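Local coordinates for Oxidored_FMN domain-containing protein ([Pseudomonas] geniculata N1, PDB 6L6J), which probably oxidises the amine of 6-hydroxypseudooxynicotine, using bound FMN and a [4Fe-4S] cluster, and also binds ADP, at residues Ala30-Met35 / Pro71-Arg76; Leu121-Lys126 / Arg185-Thr190; Arg516-Gly521 / Asp539-Ala544. All coordinates share one frame; numbering follows the deposited sequence.

How the contacts relate
The three contacts follow one another along the chain, each closing before the next opens. Contacts 1 and 2 belong to the eight-stranded parallel TIM barrel: contact 1 joins the loops after strands 24-26 and 55-62 beside FMN, whereas contact 2 ties the excursion carrying strand 121-122 to the loop between helices 177-182 and 197-215. Their centres are about 27 Å apart. Contact 3 lies in the second alpha/beta domain, at helix 533-542, its centre about 44 Å from that of contact 1 and about 48 Å from that of contact 2. Contacts 1 and 3 lie on opposite sides of the chain's centre; the third joins a loop and a helix outside the flavin barrel.

Contact 1 of 3, residues Ala30-Met35 / Pro71-Arg76; sequences ATAMGM and PLPDPR. With FMN (flavin mononucleotide), chain B; SO4 (sulfate ion), chain G.
A32 to M35 and L72 to R76 meet in two beta-alpha loops of the TIM barrel, those after strands 24-26 and 55-62, beside the FMN site. A30, at the near end, puts its backbone N 2.7 Å from FMN N5. The touching parts run only 35° apart, yet no direct hydrogen bond joins them. The packing begins where L72 CD1 lies against A32 CB at 3.6 Å; a first torsion near 171° puts CG of L72 opposite its own backbone N and lets the branch reach that methyl. P73 follows, its CG 3.3 Å from A32 O and its CB against G34 N. Here the loops come close, the CA atoms of G34 and D74 lying 4.4 Å apart. One water bridges the loops: it accepts from A32 N at 3.0 Å and is also hydrogen-bonded to P73 O. D74 sits in the second shell, its carboxylate close to that of E60, a like charge that binds FMN. At the far end M35, bent at chi2 and chi3, lays SD 3.7 Å from P75 CA, while its CG lies 4.0 Å from R76 CD where the two side chains cross at a slant. With M35 cut back to an alanine, P75 and the aliphatic part of R76 would probably lose their sulfur and methylene neighbours, and a gap would be likely to open toward P85 and L86 of helix 83-94. The head of R76 is held by Y82 OH, which shares a hydrogen bond with NH1. The same nitrogen donates to O3 of a sulfate, also bound by K81: R76 NH1 to sulfate O3 is 3.3 Å, with the oxygen at the guanidinium edge.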
loop_
_atom_site.group_PDB
_atom_site.type_symbol
_atom_site.label_atom_id
_atom_site.label_comp_id
_atom_site.label_asym_id
_atom_site.label_seq_id
_atom_site.Cartn_x
_atom_site.Cartn_y
_atom_site.Cartn_z
ATOM N N ALA A 30 -4.699 -1.025 -8.792
ATOM C CA ALA A 30 -6.126 -0.792 -8.473
ATOM C C ALA A 30 -6.236 0.388 -7.522
ATOM O O ALA A 30 -5.351 0.550 -6.672
ATOM C CB ALA A 30 -6.756 -2.017 -7.867
ATOM N N THR A 31 -7.301 1.168 -7.674
ATOM C CA THR A 31 -7.616 2.331 -6.801
ATOM C C THR A 31 -8.916 2.088 -6.027
ATOM O O THR A 31 -9.230 2.942 -5.162
ATOM C CB THR A 31 -7.687 3.613 -7.643
ATOM O OG1 THR A 31 -8.404 3.271 -8.828
ATOM C CG2 THR A 31 -6.318 4.172 -7.960
ATOM N N ALA A 32 -9.631 0.997 -6.339
ATOM C CA ALA A 32 -10.946 0.629 -5.757
ATOM C C ALA A 32 -11.982 1.739 -5.970
ATOM O O ALA A 32 -12.853 1.902 -5.120
ATOM C CB ALA A 32 -10.791 0.306 -4.292
ATOM N N MET A 33 -11.821 2.518 -7.030
ATOM C CA MET A 33 -12.867 3.351 -7.670
ATOM C C MET A 33 -13.115 2.703 -9.029
ATOM O O MET A 33 -12.098 2.462 -9.761
ATOM C CB MET A 33 -12.391 4.787 -7.928
ATOM C CG MET A 33 -11.513 5.358 -6.858
ATOM S SD MET A 33 -10.180 6.356 -7.550
ATOM C CE MET A 33 -9.469 6.980 -6.026
ATOM N N GLY A 34 -14.353 2.393 -9.371
ATOM C CA GLY A 34 -14.613 1.679 -10.637
ATOM C C GLY A 34 -15.220 2.618 -11.658
ATOM O O GLY A 34 -14.874 3.823 -11.634
ATOM N N MET A 35 -16.146 2.090 -12.463
ATOM C CA MET A 35 -17.035 2.883 -13.345
ATOM C C MET A 35 -18.050 3.605 -12.467
ATOM O O MET A 35 -18.620 4.627 -12.899
ATOM C CB MET A 35 -17.759 1.975 -14.343
ATOM C CG MET A 35 -16.810 1.034 -15.053
ATOM S SD MET A 35 -15.275 1.872 -15.577
ATOM C CE MET A 35 -15.759 2.373 -17.234
ATOM N N PRO A 71 -16.431 -7.814 -4.128
ATOM C CA PRO A 71 -17.035 -6.509 -4.429
ATOM C C PRO A 71 -16.057 -5.341 -4.689
ATOM O O PRO A 71 -16.491 -4.213 -4.638
ATOM C CB PRO A 71 -17.825 -6.287 -3.140
ATOM C CG PRO A 71 -16.935 -6.893 -2.040
ATOM C CD PRO A 71 -16.119 -7.991 -2.700
ATOM N N LEU A 72 -14.782 -5.619 -4.998
ATOM C CA LEU A 72 -13.805 -4.579 -5.443
ATOM C C LEU A 72 -14.278 -3.941 -6.759
ATOM O O LEU A 72 -14.468 -4.630 -7.759
ATOM C CB LEU A 72 -12.412 -5.216 -5.585
ATOM C CG LEU A 72 -11.330 -4.355 -6.247
ATOM C CD1 LEU A 72 -11.053 -3.081 -5.453
ATOM C CD2 LEU A 72 -10.049 -5.144 -6.461
ATOM N N PRO A 73 -14.526 -2.613 -6.808
ATOM C CA PRO A 73 -14.881 -1.951 -8.058
ATOM C C PRO A 73 -13.658 -1.696 -8.956
ATOM O O PRO A 73 -12.750 -1.022 -8.503
ATOM C CB PRO A 73 -15.532 -0.629 -7.628
ATOM C CG PRO A 73 -15.031 -0.368 -6.233
ATOM C CD PRO A 73 -14.537 -1.688 -5.671
ATOM N N ASP A 74 -13.710 -2.219 -10.187
ATOM C CA ASP A 74 -12.648 -2.185 -11.222
ATOM C C ASP A 74 -13.163 -1.501 -12.484
ATOM O O ASP A 74 -14.371 -1.452 -12.708
ATOM C CB ASP A 74 -12.216 -3.594 -11.623
ATOM C CG ASP A 74 -11.243 -4.206 -10.651
ATOM O OD1 ASP A 74 -10.714 -3.421 -9.814
ATOM O OD2 ASP A 74 -11.028 -5.459 -10.737
ATOM N N PRO A 75 -12.271 -0.998 -13.366
ATOM C CA PRO A 75 -12.654 -0.647 -14.728
ATOM C C PRO A 75 -13.162 -1.885 -15.469
ATOM O O PRO A 75 -12.779 -2.970 -15.093
ATOM C CB PRO A 75 -11.363 -0.151 -15.392
ATOM C CG PRO A 75 -10.501 0.250 -14.236
ATOM C CD PRO A 75 -10.868 -0.689 -13.100
ATOM N N ARG A 76 -13.990 -1.677 -16.490
ATOM C CA ARG A 76 -14.545 -2.761 -17.345
ATOM C C ARG A 76 -14.429 -2.361 -18.820
ATOM O O ARG A 76 -14.628 -1.176 -19.148
ATOM C CB ARG A 76 -16.007 -3.015 -16.976
ATOM C CG ARG A 76 -16.234 -3.415 -15.523
ATOM C CD ARG A 76 -17.562 -2.890 -14.987
ATOM N NE ARG A 76 -18.071 -3.735 -13.932
ATOM C CZ ARG A 76 -19.350 -3.966 -13.681
ATOM N NH1 ARG A 76 -20.302 -3.405 -14.416
ATOM N NH2 ARG A 76 -19.674 -4.806 -12.710
HETATM N N1 FMN B . -0.759 -4.988 -10.058
HETATM C C2 FMN B . -1.553 -5.397 -11.099
HETATM O O2 FMN B . -1.019 -6.045 -12.004
HETATM N N3 FMN B . -2.857 -5.115 -11.223
HETATM C C4 FMN B . -3.494 -4.387 -10.291
HETATM O O4 FMN B . -4.692 -4.133 -10.404
HETATM C C4A FMN B . -2.725 -3.919 -9.104
HETATM N N5 FMN B . -3.309 -3.187 -8.126
HETATM C C5A FMN B . -2.549 -2.720 -7.109
HETATM C C6 FMN B . -3.127 -1.904 -6.140
HETATM C C7 FMN B . -2.339 -1.416 -5.116
HETATM C C7M FMN B . -2.983 -0.603 -4.061
HETATM C C8 FMN B . -0.904 -1.717 -5.056
HETATM C C8M FMN B . -0.038 -1.228 -3.932
HETATM C C9 FMN B . -0.318 -2.515 -6.002
HETATM C C9A FMN B . -1.076 -3.028 -7.045
HETATM N N10 FMN B . -0.485 -3.809 -8.050
HETATM C C10 FMN B . -1.287 -4.254 -9.071
HETATM C "C1'" FMN B . 0.972 -4.153 -8.054
HETATM C "C2'" FMN B . 1.792 -3.001 -8.603
HETATM O "O2'" FMN B . 1.460 -2.874 -9.974
HETATM C "C3'" FMN B . 3.270 -3.225 -8.482
HETATM O "O3'" FMN B . 3.634 -4.338 -9.300
HETATM C "C4'" FMN B . 3.755 -3.468 -7.053
HETATM O "O4'" FMN B . 3.119 -2.538 -6.145
HETATM C "C5'" FMN B . 5.272 -3.381 -6.962
HETATM O "O5'" FMN B . 5.663 -2.071 -7.335
HETATM P P FMN B . 5.899 -0.931 -6.209
HETATM O O1P FMN B . 7.055 -1.416 -5.364
HETATM O O2P FMN B . 6.198 0.277 -7.041
HETATM O O3P FMN B . 4.589 -0.839 -5.450
HETATM S S SO4 G . -24.228 -3.052 -14.549
HETATM O O1 SO4 G . -23.859 -2.101 -15.585
HETATM O O2 SO4 G . -25.624 -3.386 -14.663
HETATM O O3 SO4 G . -23.447 -4.252 -14.672
HETATM O O4 SO4 G . -23.995 -2.474 -13.252
HETATM O O HOH W 1 -9.944 -0.854 -8.631
#

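Contact 2 of 3, residues Leu121-Lys126 / Arg185-Thr190; sequences LSPTTK and RVNKRT
P123 and T124 dock on an Asx turn at N187, in the loop that leads from helix 177-182 to helix 197-215 of the TIM barrel. They follow strand 121-122, which forms a small parallel pair with strand 138-139 in the excursion after barrel strand 99-105. In the turn, N187 OD1 accepts from R189 N at 3.0 Å, while ND2 is hydrogen-bonded to the carbonyls of Y193 and F181, so the amide is gripped at both ends. The ring of P123 lies against this group, its CB 3.7 Å from N187 OD1 and its CG 4.1 Å from V186 CG1. T124 enters beside it. Its first torsion of -57° sets OG1 next to its own backbone N and opposite the carbonyl carbon, and there OG1 receives the amide of the other loop, K188 N to T124 OG1 at 3.2 Å. T124 CB meanwhile rests 3.5 Å from V186 O, and its methyl CG2 touches K188 CB where the two side chains cross at about a right angle. Farther out, the aliphatic chain of K126 crosses V186, CD to CG1 4.0 Å. R189 closes the other side: bent at chi3, it brings NH1 to P123 O at 3.0 Å, arriving in the carbonyl plane on a lone pair, although the oxygen is 24° off the guanidinium plane. NH1 also reaches I140 O, and NH2 makes a salt bridge with D191. The two loops are thus tied by side-chain-to-backbone bonds in both directions, a threonine hydroxyl taking an amide of one loop and an arginine taking a carbonyl of the other. With D191 and I140 as further partners, the guanidinium is probably fixed in rotation, and with it the grip on the P123 carbonyl.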
loop_
_atom_site.group_PDB
_atom_site.type_symbol
_atom_site.label_atom_id
_atom_site.label_comp_id
_atom_site.label_asym_id
_atom_site.label_seq_id
_atom_site.Cartn_x
_atom_site.Cartn_y
_atom_site.Cartn_z
ATOM N N LEU A 121 -13.981 -19.143 -14.481
ATOM C CA LEU A 121 -13.375 -20.095 -15.444
ATOM C C LEU A 121 -12.020 -20.590 -14.907
ATOM O O LEU A 121 -11.378 -19.875 -14.129
ATOM C CB LEU A 121 -13.242 -19.406 -16.806
ATOM C CG LEU A 121 -14.467 -18.636 -17.284
ATOM C CD1 LEU A 121 -14.129 -17.855 -18.539
ATOM C CD2 LEU A 121 -15.659 -19.556 -17.535
ATOM N N SER A 122 -11.630 -21.796 -15.316
ATOM C CA SER A 122 -10.351 -22.447 -14.963
ATOM C C SER A 122 -10.034 -23.489 -16.029
ATOM O O SER A 122 -10.977 -24.039 -16.618
ATOM C CB SER A 122 -10.433 -23.072 -13.594
ATOM O OG SER A 122 -9.238 -23.779 -13.258
ATOM N N PRO A 123 -8.731 -23.793 -16.285
ATOM C CA PRO A 123 -8.343 -24.958 -17.076
ATOM C C PRO A 123 -9.006 -26.213 -16.495
ATOM O O PRO A 123 -9.426 -27.059 -17.276
ATOM C CB PRO A 123 -6.812 -25.045 -16.928
ATOM C CG PRO A 123 -6.471 -24.134 -15.757
ATOM C CD PRO A 123 -7.553 -23.071 -15.780
ATOM N N THR A 124 -9.107 -26.267 -15.153
ATOM C CA THR A 124 -9.583 -27.426 -14.353
ATOM C C THR A 124 -10.299 -26.913 -13.100
ATOM O O THR A 124 -9.746 -25.993 -12.449
ATOM C CB THR A 124 -8.406 -28.352 -14.019
ATOM O OG1 THR A 124 -7.838 -28.717 -15.286
ATOM C CG2 THR A 124 -8.800 -29.575 -13.209
ATOM N N THR A 125 -11.468 -27.494 -12.778
ATOM C CA THR A 125 -12.374 -27.010 -11.700
ATOM C C THR A 125 -11.629 -26.950 -10.370
ATOM O O THR A 125 -10.914 -27.898 -10.007
ATOM C CB THR A 125 -13.630 -27.864 -11.504
ATOM O OG1 THR A 125 -14.363 -27.835 -12.715
ATOM C CG2 THR A 125 -14.568 -27.338 -10.440
ATOM N N LYS A 126 -11.848 -25.854 -9.666
ATOM C CA LYS A 126 -11.425 -25.655 -8.266
ATOM C C LYS A 126 -12.209 -24.452 -7.739
ATOM O O LYS A 126 -12.718 -23.679 -8.576
ATOM C CB LYS A 126 -9.916 -25.426 -8.212
ATOM C CG LYS A 126 -9.410 -24.152 -8.888
ATOM C CD LYS A 126 -7.950 -23.848 -8.619
ATOM C CE LYS A 126 -7.530 -23.952 -7.160
ATOM N NZ LYS A 126 -8.150 -22.921 -6.295
ATOM N N ARG A 185 0.198 -26.850 -11.274
ATOM C CA ARG A 185 -0.576 -27.018 -10.017
ATOM C C ARG A 185 -2.073 -26.762 -10.248
ATOM O O ARG A 185 -2.863 -27.260 -9.448
ATOM C CB ARG A 185 -0.043 -26.115 -8.908
ATOM C CG ARG A 185 0.809 -26.861 -7.890
ATOM C CD ARG A 185 1.486 -25.852 -7.001
ATOM N NE ARG A 185 2.421 -26.322 -5.987
ATOM C CZ ARG A 185 2.101 -27.077 -4.943
ATOM N NH1 ARG A 185 3.038 -27.410 -4.067
ATOM N NH2 ARG A 185 0.865 -27.521 -4.786
ATOM N N VAL A 186 -2.444 -26.040 -11.301
ATOM C CA VAL A 186 -3.856 -25.681 -11.626
ATOM C C VAL A 186 -4.300 -26.394 -12.909
ATOM O O VAL A 186 -5.434 -26.912 -12.930
ATOM C CB VAL A 186 -4.060 -24.156 -11.781
ATOM C CG1 VAL A 186 -5.533 -23.808 -11.769
ATOM C CG2 VAL A 186 -3.320 -23.335 -10.733
ATOM N N ASN A 187 -3.491 -26.336 -13.969
ATOM C CA ASN A 187 -3.831 -26.988 -15.258
ATOM C C ASN A 187 -3.607 -28.493 -15.085
ATOM O O ASN A 187 -2.458 -28.873 -14.746
ATOM C CB ASN A 187 -3.047 -26.389 -16.425
ATOM C CG ASN A 187 -3.605 -26.798 -17.771
ATOM O OD1 ASN A 187 -4.389 -27.736 -17.852
ATOM N ND2 ASN A 187 -3.212 -26.111 -18.833
ATOM N N LYS A 188 -4.672 -29.294 -15.228
ATOM C CA LYS A 188 -4.631 -30.785 -15.161
ATOM C C LYS A 188 -5.205 -31.362 -16.457
ATOM O O LYS A 188 -5.528 -32.560 -16.480
ATOM C CB LYS A 188 -5.429 -31.326 -13.969
ATOM C CG LYS A 188 -4.981 -30.835 -12.594
ATOM C CD LYS A 188 -3.645 -31.351 -12.154
ATOM C CE LYS A 188 -2.987 -30.446 -11.132
ATOM N NZ LYS A 188 -1.708 -31.002 -10.620
ATOM N N ARG A 189 -5.295 -30.533 -17.493
ATOM C CA ARG A 189 -5.960 -30.890 -18.763
ATOM C C ARG A 189 -5.112 -31.921 -19.517
ATOM O O ARG A 189 -3.862 -31.978 -19.299
ATOM C CB ARG A 189 -6.164 -29.628 -19.603
ATOM C CG ARG A 189 -7.053 -28.567 -18.969
ATOM C CD ARG A 189 -7.143 -27.369 -19.877
ATOM N NE ARG A 189 -7.954 -27.650 -21.062
ATOM C CZ ARG A 189 -9.246 -27.361 -21.202
ATOM N NH1 ARG A 189 -9.923 -26.787 -20.222
ATOM N NH2 ARG A 189 -9.865 -27.667 -22.324
ATOM N N THR A 190 -5.761 -32.683 -20.402
ATOM C CA THR A 190 -5.124 -33.741 -21.237
ATOM C C THR A 190 -5.294 -33.450 -22.737
ATOM O O THR A 190 -4.952 -34.354 -23.535
ATOM C CB THR A 190 -5.698 -35.106 -20.842
ATOM O OG1 THR A 190 -7.100 -35.061 -21.102
ATOM C CG2 THR A 190 -5.454 -35.446 -19.387
#

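Contact 3 of 3, residues Arg516-Gly521 / Asp539-Ala544; sequences RLPEGG and DRLARA
L517 reaches from the loop before strand 522-527 onto helix 533-542, whose C-terminal end leads to A544; this strand, the helix and strand 547-552 make a beta-alpha-beta crossover in the second alpha/beta domain. CB of L517 starts off toward the helix. A first torsion of -84° turns CG opposite the carbonyl carbon, where CG comes within 4.4 Å of L541 CD2. The two tips then part. CD2 drops between two neighbours, resting 3.7 Å from A544 CB on one hand and lying over a face of the R540 guanidinium on the other, offset toward its rim, with R540 NH1 at 3.8 Å. L517 CD1 is farther from the cation, its nearest atom there being R540 NH2 at 4.3 Å. R540 sets CG opposite its backbone N (chi1 179°) and bends at chi2, which brings a face of the guanidinium to CD2; the two side chains cross at about a right angle. P518 continues the apolar seam, its CD 3.7 Å from L541 CD2; behind it, L541 packs on V523, V525, V548 and V614 of the sheet. No hydrogen bond crosses this surface contact. Its cohesion is therefore mostly dispersive: a leucine methyl over the flat face of the guanidinium does not compete for the in-plane N-H groups of the cation.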
loop_
_atom_site.group_PDB
_atom_site.type_symbol
_atom_site.label_atom_id
_atom_site.label_comp_id
_atom_site.label_asym_id
_atom_site.label_seq_id
_atom_site.Cartn_x
_atom_site.Cartn_y
_atom_site.Cartn_z
ATOM N N ARG A 516 12.630 -1.023 27.939
ATOM C CA ARG A 516 12.592 -1.599 29.308
ATOM C C ARG A 516 12.084 -3.042 29.207
ATOM O O ARG A 516 10.877 -3.272 29.393
ATOM C CB ARG A 516 11.719 -0.739 30.229
ATOM C CG ARG A 516 12.373 0.566 30.670
ATOM C CD ARG A 516 11.721 1.140 31.922
ATOM N NE ARG A 516 10.275 1.240 31.737
ATOM C CZ ARG A 516 9.633 2.272 31.195
ATOM N NH1 ARG A 516 10.300 3.343 30.788
ATOM N NH2 ARG A 516 8.317 2.228 31.062
ATOM N N LEU A 517 12.992 -3.974 28.911
ATOM C CA LEU A 517 12.660 -5.356 28.483
ATOM C C LEU A 517 12.817 -6.307 29.654
ATOM O O LEU A 517 13.654 -6.066 30.520
ATOM C CB LEU A 517 13.597 -5.772 27.352
ATOM C CG LEU A 517 13.178 -5.334 25.959
ATOM C CD1 LEU A 517 13.028 -3.821 25.874
ATOM C CD2 LEU A 517 14.194 -5.829 24.944
ATOM N N PRO A 518 12.054 -7.428 29.670
ATOM C CA PRO A 518 12.274 -8.496 30.636
ATOM C C PRO A 518 13.638 -9.106 30.294
ATOM O O PRO A 518 13.919 -9.221 29.116
ATOM C CB PRO A 518 11.116 -9.495 30.459
ATOM C CG PRO A 518 10.413 -9.083 29.178
ATOM C CD PRO A 518 10.989 -7.757 28.716
ATOM N N GLU A 519 14.436 -9.421 31.319
ATOM C CA GLU A 519 15.878 -9.779 31.197
ATOM C C GLU A 519 15.982 -10.992 30.272
ATOM O O GLU A 519 16.760 -10.960 29.301
ATOM C CB GLU A 519 16.502 -10.089 32.563
ATOM C CG GLU A 519 17.897 -9.502 32.740
ATOM C CD GLU A 519 17.901 -8.081 33.286
ATOM O OE1 GLU A 519 17.350 -7.875 34.400
ATOM O OE2 GLU A 519 18.442 -7.179 32.600
ATOM N N GLY A 520 15.205 -12.024 30.564
ATOM C CA GLY A 520 15.121 -13.206 29.702
ATOM C C GLY A 520 13.839 -13.956 29.969
ATOM O O GLY A 520 12.780 -13.306 30.109
ATOM N N GLY A 521 13.940 -15.280 30.021
ATOM C CA GLY A 521 12.825 -16.186 30.333
ATOM C C GLY A 521 11.762 -16.149 29.255
ATOM O O GLY A 521 12.059 -15.690 28.120
ATOM N N ASP A 539 8.963 -9.771 18.042
ATOM C CA ASP A 539 10.239 -9.784 17.288
ATOM C C ASP A 539 11.327 -9.176 18.169
ATOM O O ASP A 539 12.344 -9.831 18.375
ATOM C CB ASP A 539 10.115 -9.038 15.963
ATOM C CG ASP A 539 11.112 -9.506 14.922
ATOM O OD1 ASP A 539 12.309 -9.599 15.254
ATOM O OD2 ASP A 539 10.677 -9.824 13.807
ATOM N N ARG A 540 11.096 -7.968 18.670
ATOM C CA ARG A 540 12.025 -7.240 19.570
ATOM C C ARG A 540 12.442 -8.159 20.715
ATOM O O ARG A 540 13.646 -8.186 21.043
ATOM C CB ARG A 540 11.339 -5.984 20.108
ATOM C CG ARG A 540 12.182 -5.166 21.067
ATOM C CD ARG A 540 13.223 -4.370 20.318
ATOM N NE ARG A 540 13.956 -3.517 21.245
ATOM C CZ ARG A 540 15.126 -3.825 21.820
ATOM N NH1 ARG A 540 15.734 -4.982 21.554
ATOM N NH2 ARG A 540 15.679 -2.944 22.649
ATOM N N LEU A 541 11.478 -8.883 21.293
ATOM C CA LEU A 541 11.657 -9.683 22.526
ATOM C C LEU A 541 12.400 -10.980 22.218
ATOM O O LEU A 541 13.260 -11.389 23.038
ATOM C CB LEU A 541 10.291 -10.003 23.120
ATOM C CG LEU A 541 9.569 -8.858 23.824
ATOM C CD1 LEU A 541 8.112 -9.233 24.031
ATOM C CD2 LEU A 541 10.226 -8.525 25.160
ATOM N N ALA A 542 12.066 -11.649 21.117
ATOM C CA ALA A 542 12.770 -12.893 20.726
ATOM C C ALA A 542 14.256 -12.535 20.497
ATOM O O ALA A 542 15.151 -13.253 21.031
ATOM C CB ALA A 542 12.110 -13.536 19.524
ATOM N N ARG A 543 14.511 -11.412 19.830
ATOM C CA ARG A 543 15.875 -10.919 19.505
ATOM C C ARG A 543 16.641 -10.480 20.754
ATOM O O ARG A 543 17.819 -10.263 20.624
ATOM C CB ARG A 543 15.820 -9.696 18.582
ATOM C CG ARG A 543 15.366 -9.999 17.169
ATOM C CD ARG A 543 15.561 -8.750 16.349
ATOM N NE ARG A 543 14.707 -8.703 15.172
ATOM C CZ ARG A 543 14.891 -7.891 14.143
ATOM N NH1 ARG A 543 15.913 -7.050 14.153
ATOM N NH2 ARG A 543 14.051 -7.932 13.120
ATOM N N ALA A 544 15.969 -10.230 21.874
ATOM C CA ALA A 544 16.627 -9.899 23.159
ATOM C C ALA A 544 17.037 -11.191 23.884
ATOM O O ALA A 544 17.804 -11.087 24.864
ATOM C CB ALA A 544 15.720 -9.047 24.003
#